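Side-chain contacts in endoglucanase family 5 (Clostridium acetobutylicum ATCC 824, PDB 6PZ7), which probably hydrolyses internal beta-1,4 linkages of cellulose and related plant polysaccharides, as a broad-specificity endoglucanase of glycoside hydrolase family 5: residues Asn176-Thr181 / Arg188-Pro193; Leu207-Pro210 / Arg215-Val218. All blocks are in the same frame, centred on the assembly; numbering follows the deposited sequence.

Contact 1: Asn176-Thr181 / Arg188-Pro193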
loop_
_atom_site.group_PDB
_atom_site.type_symbol
_atom_site.label_atom_id
_atom_site.label_comp_id
_atom_site.label_asym_id
_atom_site.label_seq_id
_atom_site.Cartn_x
_atom_site.Cartn_y
_atom_site.Cartn_z
ATOM N N ASN A 176 -1.313 -14.367 12.089
ATOM C CA ASN A 176 -1.558 -15.065 13.347
ATOM C C ASN A 176 -1.282 -14.153 14.547
ATOM O O ASN A 176 -2.008 -14.172 15.547
ATOM C CB ASN A 176 -0.695 -16.321 13.445
ATOM C CG ASN A 176 -1.239 -17.493 12.631
ATOM O OD1 ASN A 176 -2.399 -17.534 12.283
ATOM N ND2 ASN A 176 -0.372 -18.456 12.356
ATOM N N THR A 177 -0.208 -13.374 14.476
ATOM C CA THR A 177 0.134 -12.460 15.569
ATOM C C THR A 177 -0.953 -11.410 15.760
ATOM O O THR A 177 -1.378 -11.134 16.883
ATOM C CB THR A 177 1.470 -11.791 15.290
ATOM O OG1 THR A 177 2.507 -12.775 15.207
ATOM C CG2 THR A 177 1.857 -10.778 16.335
ATOM N N ILE A 178 -1.423 -10.813 14.666
ATOM C CA ILE A 178 -2.520 -9.853 14.746
ATOM C C ILE A 178 -3.717 -10.496 15.418
ATOM O O ILE A 178 -4.317 -9.941 16.361
ATOM C CB ILE A 178 -2.855 -9.331 13.335
ATOM C CG1 ILE A 178 -1.741 -8.406 12.820
ATOM C CG2 ILE A 178 -4.218 -8.643 13.346
ATOM C CD1 ILE A 178 -1.709 -8.237 11.329
ATOM N N ARG A 179 -4.161 -11.628 14.892
ATOM C CA ARG A 179 -5.398 -12.227 15.395
ATOM C C ARG A 179 -5.277 -12.638 16.861
ATOM O O ARG A 179 -6.261 -12.551 17.605
ATOM C CB ARG A 179 -5.785 -13.414 14.524
ATOM C CG ARG A 179 -6.088 -13.053 13.056
ATOM C CD ARG A 179 -7.549 -13.150 12.722
ATOM N NE ARG A 179 -7.822 -12.878 11.326
ATOM C CZ ARG A 179 -8.182 -11.690 10.825
ATOM N NH1 ARG A 179 -8.305 -10.634 11.619
ATOM N NH2 ARG A 179 -8.391 -11.542 9.529
ATOM N N SER A 180 -4.076 -13.030 17.293
ATOM C CA SER A 180 -3.844 -13.497 18.653
ATOM C C SER A 180 -4.076 -12.410 19.682
ATOM O O SER A 180 -4.289 -12.718 20.863
ATOM C CB SER A 180 -2.409 -14.010 18.783
ATOM O OG SER A 180 -1.482 -12.941 18.894
ATOM N N THR A 181 -4.011 -11.154 19.282
ATOM C CA THR A 181 -4.204 -10.054 20.228
ATOM C C THR A 181 -5.671 -9.778 20.560
ATOM O O THR A 181 -5.946 -9.020 21.522
ATOM C CB THR A 181 -3.521 -8.776 19.729
ATOM O OG1 THR A 181 -4.119 -8.326 18.495
ATOM C CG2 THR A 181 -2.047 -8.980 19.524
ATOM N N ARG A 188 -10.562 -8.120 12.123
ATOM C CA ARG A 188 -10.058 -7.037 11.274
ATOM C C ARG A 188 -9.684 -7.589 9.897
ATOM O O ARG A 188 -9.166 -8.698 9.770
ATOM C CB ARG A 188 -8.834 -6.391 11.934
ATOM C CG ARG A 188 -8.375 -5.136 11.239
ATOM C CD ARG A 188 -7.297 -4.340 11.986
ATOM N NE ARG A 188 -7.652 -4.145 13.381
ATOM C CZ ARG A 188 -8.653 -3.428 13.840
ATOM N NH1 ARG A 188 -9.393 -2.680 13.036
ATOM N NH2 ARG A 188 -8.966 -3.484 15.139
ATOM N N PHE A 189 -9.914 -6.804 8.869
ATOM C CA PHE A 189 -9.440 -7.120 7.519
ATOM C C PHE A 189 -7.956 -6.811 7.399
ATOM O O PHE A 189 -7.460 -5.820 7.943
ATOM C CB PHE A 189 -10.295 -6.391 6.477
ATOM C CG PHE A 189 -11.710 -6.871 6.473
ATOM C CD1 PHE A 189 -12.644 -6.357 7.369
ATOM C CD2 PHE A 189 -12.093 -7.961 5.693
ATOM C CE1 PHE A 189 -13.934 -6.885 7.437
ATOM C CE2 PHE A 189 -13.390 -8.453 5.751
ATOM C CZ PHE A 189 -14.286 -7.921 6.629
ATOM N N ILE A 190 -7.254 -7.703 6.704
ATOM C CA ILE A 190 -5.796 -7.693 6.618
ATOM C C ILE A 190 -5.388 -7.830 5.168
ATOM O O ILE A 190 -5.828 -8.761 4.492
ATOM C CB ILE A 190 -5.142 -8.799 7.482
ATOM C CG1 ILE A 190 -5.544 -8.687 8.950
ATOM C CG2 ILE A 190 -3.625 -8.735 7.337
ATOM C CD1 ILE A 190 -5.161 -9.867 9.830
ATOM N N MET A 191 -4.533 -6.926 4.703
ATOM C CA MET A 191 -3.930 -7.010 3.378
ATOM C C MET A 191 -2.571 -7.693 3.462
ATOM O O MET A 191 -1.768 -7.392 4.354
ATOM C CB MET A 191 -3.759 -5.614 2.772
ATOM C CG MET A 191 -5.058 -5.017 2.290
ATOM S SD MET A 191 -5.026 -3.225 1.965
ATOM C CE MET A 191 -3.753 -3.132 0.722
ATOM N N VAL A 192 -2.296 -8.601 2.518
ATOM C CA VAL A 192 -1.000 -9.296 2.422
ATOM C C VAL A 192 -0.488 -9.214 0.990
ATOM O O VAL A 192 -1.274 -9.440 0.045
ATOM C CB VAL A 192 -1.085 -10.770 2.858
ATOM C CG1 VAL A 192 -1.559 -10.855 4.296
ATOM C CG2 VAL A 192 -1.946 -11.655 1.929
ATOM N N PRO A 193 0.790 -8.871 0.785
ATOM C CA PRO A 193 1.328 -8.784 -0.577
ATOM C C PRO A 193 1.980 -10.078 -1.044
ATOM O O PRO A 193 2.399 -10.923 -0.246
ATOM C CB PRO A 193 2.410 -7.694 -0.438
ATOM C CG PRO A 193 2.970 -7.961 0.962
ATOM C CD PRO A 193 1.755 -8.345 1.792
#

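Contact 2: Leu207-Pro210 / Arg215-Val218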
loop_
_atom_site.group_PDB
_atom_site.type_symbol
_atom_site.label_atom_id
_atom_site.label_comp_id
_atom_site.label_asym_id
_atom_site.label_seq_id
_atom_site.Cartn_x
_atom_site.Cartn_y
_atom_site.Cartn_z
ATOM N N LEU A 207 1.534 -17.074 -4.129
ATOM C CA LEU A 207 0.933 -16.534 -2.924
ATOM C C LEU A 207 0.004 -17.557 -2.293
ATOM O O LEU A 207 -0.852 -18.132 -2.967
ATOM C CB LEU A 207 0.155 -15.276 -3.282
ATOM C CG LEU A 207 -0.362 -14.490 -2.094
ATOM C CD1 LEU A 207 0.783 -13.810 -1.367
ATOM C CD2 LEU A 207 -1.381 -13.478 -2.537
ATOM N N VAL A 208 0.142 -17.732 -0.985
ATOM C CA VAL A 208 -0.772 -18.527 -0.166
ATOM C C VAL A 208 -1.445 -17.588 0.819
ATOM O O VAL A 208 -0.768 -16.876 1.565
ATOM C CB VAL A 208 -0.040 -19.667 0.565
ATOM C CG1 VAL A 208 -0.999 -20.376 1.520
ATOM C CG2 VAL A 208 0.549 -20.611 -0.453
ATOM N N ILE A 209 -2.769 -17.573 0.833
ATOM C CA ILE A 209 -3.497 -16.765 1.815
ATOM C C ILE A 209 -3.355 -17.389 3.203
ATOM O O ILE A 209 -3.767 -18.546 3.389
ATOM C CB ILE A 209 -4.986 -16.676 1.430
ATOM C CG1 ILE A 209 -5.169 -16.056 0.055
ATOM C CG2 ILE A 209 -5.779 -15.918 2.515
ATOM C CD1 ILE A 209 -4.828 -14.564 -0.034
ATOM N N PRO A 210 -2.811 -16.691 4.198
ATOM C CA PRO A 210 -2.645 -17.279 5.538
ATOM C C PRO A 210 -3.921 -17.902 6.067
ATOM O O PRO A 210 -4.975 -17.236 6.144
ATOM C CB PRO A 210 -2.215 -16.078 6.403
ATOM C CG PRO A 210 -1.482 -15.181 5.451
ATOM C CD PRO A 210 -2.265 -15.315 4.135
ATOM N N ARG A 215 -10.976 -13.020 5.666
ATOM C CA ARG A 215 -10.852 -11.584 5.851
ATOM C C ARG A 215 -9.502 -11.050 5.402
ATOM O O ARG A 215 -9.108 -9.942 5.794
ATOM C CB ARG A 215 -11.163 -11.226 7.300
ATOM C CG ARG A 215 -12.629 -11.462 7.646
ATOM C CD ARG A 215 -13.024 -10.738 8.902
ATOM N NE ARG A 215 -14.430 -10.947 9.264
ATOM C CZ ARG A 215 -14.860 -11.960 9.989
ATOM N NH1 ARG A 215 -14.016 -12.880 10.434
ATOM N NH2 ARG A 215 -16.158 -12.050 10.272
ATOM N N VAL A 216 -8.780 -11.812 4.586
ATOM C CA VAL A 216 -7.525 -11.379 3.988
ATOM C C VAL A 216 -7.732 -10.934 2.552
ATOM O O VAL A 216 -8.434 -11.607 1.775
ATOM C CB VAL A 216 -6.442 -12.468 4.113
ATOM C CG1 VAL A 216 -5.213 -12.131 3.232
ATOM C CG2 VAL A 216 -6.016 -12.630 5.556
ATOM N N ILE A 217 -7.158 -9.785 2.219
ATOM C CA ILE A 217 -7.199 -9.154 0.906
ATOM C C ILE A 217 -5.786 -9.177 0.334
ATOM O O ILE A 217 -4.826 -8.948 1.079
ATOM C CB ILE A 217 -7.679 -7.709 1.106
ATOM C CG1 ILE A 217 -9.109 -7.652 1.627
ATOM C CG2 ILE A 217 -7.532 -6.880 -0.183
ATOM C CD1 ILE A 217 -9.482 -6.342 2.344
ATOM N N VAL A 218 -5.646 -9.382 -0.966
ATOM C CA VAL A 218 -4.323 -9.343 -1.601
ATOM C C VAL A 218 -3.929 -7.902 -1.884
ATOM O O VAL A 218 -4.738 -7.131 -2.435
ATOM C CB VAL A 218 -4.325 -10.195 -2.883
ATOM C CG1 VAL A 218 -3.010 -10.059 -3.636
ATOM C CG2 VAL A 218 -4.586 -11.647 -2.542
#

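Contact 1: Asn176-Thr181 / Arg188-Pro193
Ile178 and Ile190 meet tip to tip where the last turns of helix 161-180 lie against strand 190-193, the fifth strand of the TIM barrel. The closest pair is Ile178 CG2 to Ile190 CD1 at 3.8 Å, and Ile178 CD1 lies 4.1 Å from that same Ile190 CD1, so a single methyl of the strand residue meets both branches of the helix residue. Ile190 points its CB toward the helix and carries CG1 anti to its carbonyl carbon (chi1 -57°), which, with chi2 extended, carries CD1 to the helix. Beyond the pair, Trp125 of helix 111-132 and Phe141 of strand 139-142 pack on Ile178.

Arg179, the next residue along the helix, supplies the polar half. Its chain bends at chi2 (-108°) and brings the guanidinium to the loop just ahead of the strand, where both terminal nitrogens converge on one acceptor: NH1 lies 2.8 Å and NH2 3.0 Å from Arg188 O. Both bonds are bent, as they share one oxygen, which sits only 3° out of the guanidinium plane. NH1 approaches in the carbonyl plane on a lone pair, whereas NH2 comes in almost in line with the C=O bond. One face of the same group is covered by Ile190 CD1, 3.5 Å above the plane and displaced toward the rim. Outside the two segments, Arg179 NE forms a salt bridge with Asp213, and NH1 also donates to Asn185 O.

The chemistry thus implies a guanidinium fixed in both position and rotation: in-plane bonds hold its edge, an apolar methyl lies over one face, and the carboxylate of Asp213 probably balances its charge. Through it, the end of the helix is tied to the loop that leads into strand 190-193.

Contact 2: Leu207-Pro210 / Arg215-Val218
Val216, the first residue of strand 216-221, packs against Ile209 of the preceding loop, the two side chains sliding past each other in opposite directions. Ile209 CG2 rests 3.9 Å from Val216 CB and equally near Val216 CG1. Val216 CG1 also approaches Pro210 CD, more loosely, at 4.4 Å. With CG1 anti to the backbone N (chi1 168°), Val216 turns this methyl to the loop, where it meets both the isoleucine and the proline.

Two residues on, Val218 again serves the loop, as expected from the alternation of a strand, since the CB of Ile217 between them points away. Its CG2 meets Ile209 CD1 at 3.9 Å, the side chains crossing at about a right angle. In the modelled conformer of Leu207, one of two, the same CG2 lies 3.7 Å from Leu207 CD2, and here the two side chains approach tip to tip. Ile209 therefore bridges both valines, CG2 resting on Val216 and CD1 on Val218, while Leu207 in this conformer adds to the cover of Val218. All the side-chain meetings are apolar.

The loop 207-210 thus lies over the outer, helix-facing side of the barrel strand. Pro210 leans on Leu172 and Val175 of helix 161-180, Val216 also touches Val192 of strand 190-193, and Val218 packs against Val265 of strand 265-270, placing the cluster between that helix and three consecutive barrel strands.

Both contacts are largely buried and lie on the same side of the barrel, their centres about 10 Å apart, and they follow one another along the chain. Each joins the outer layer to a barrel strand, and the two strands, 190-193 and 216-221, are parallel neighbours: Ile190 O lies 2.8 Å from Ile217 N, and Val192 N lies 2.9 Å from Ile217 O, both probable hydrogen bonds. The chemistry differs with the outer partner. Contact 1 combines a helix end, an arginine and a backbone carbonyl with its apolar pair, whereas contact 2, from a loop, relies on aliphatic groups alone.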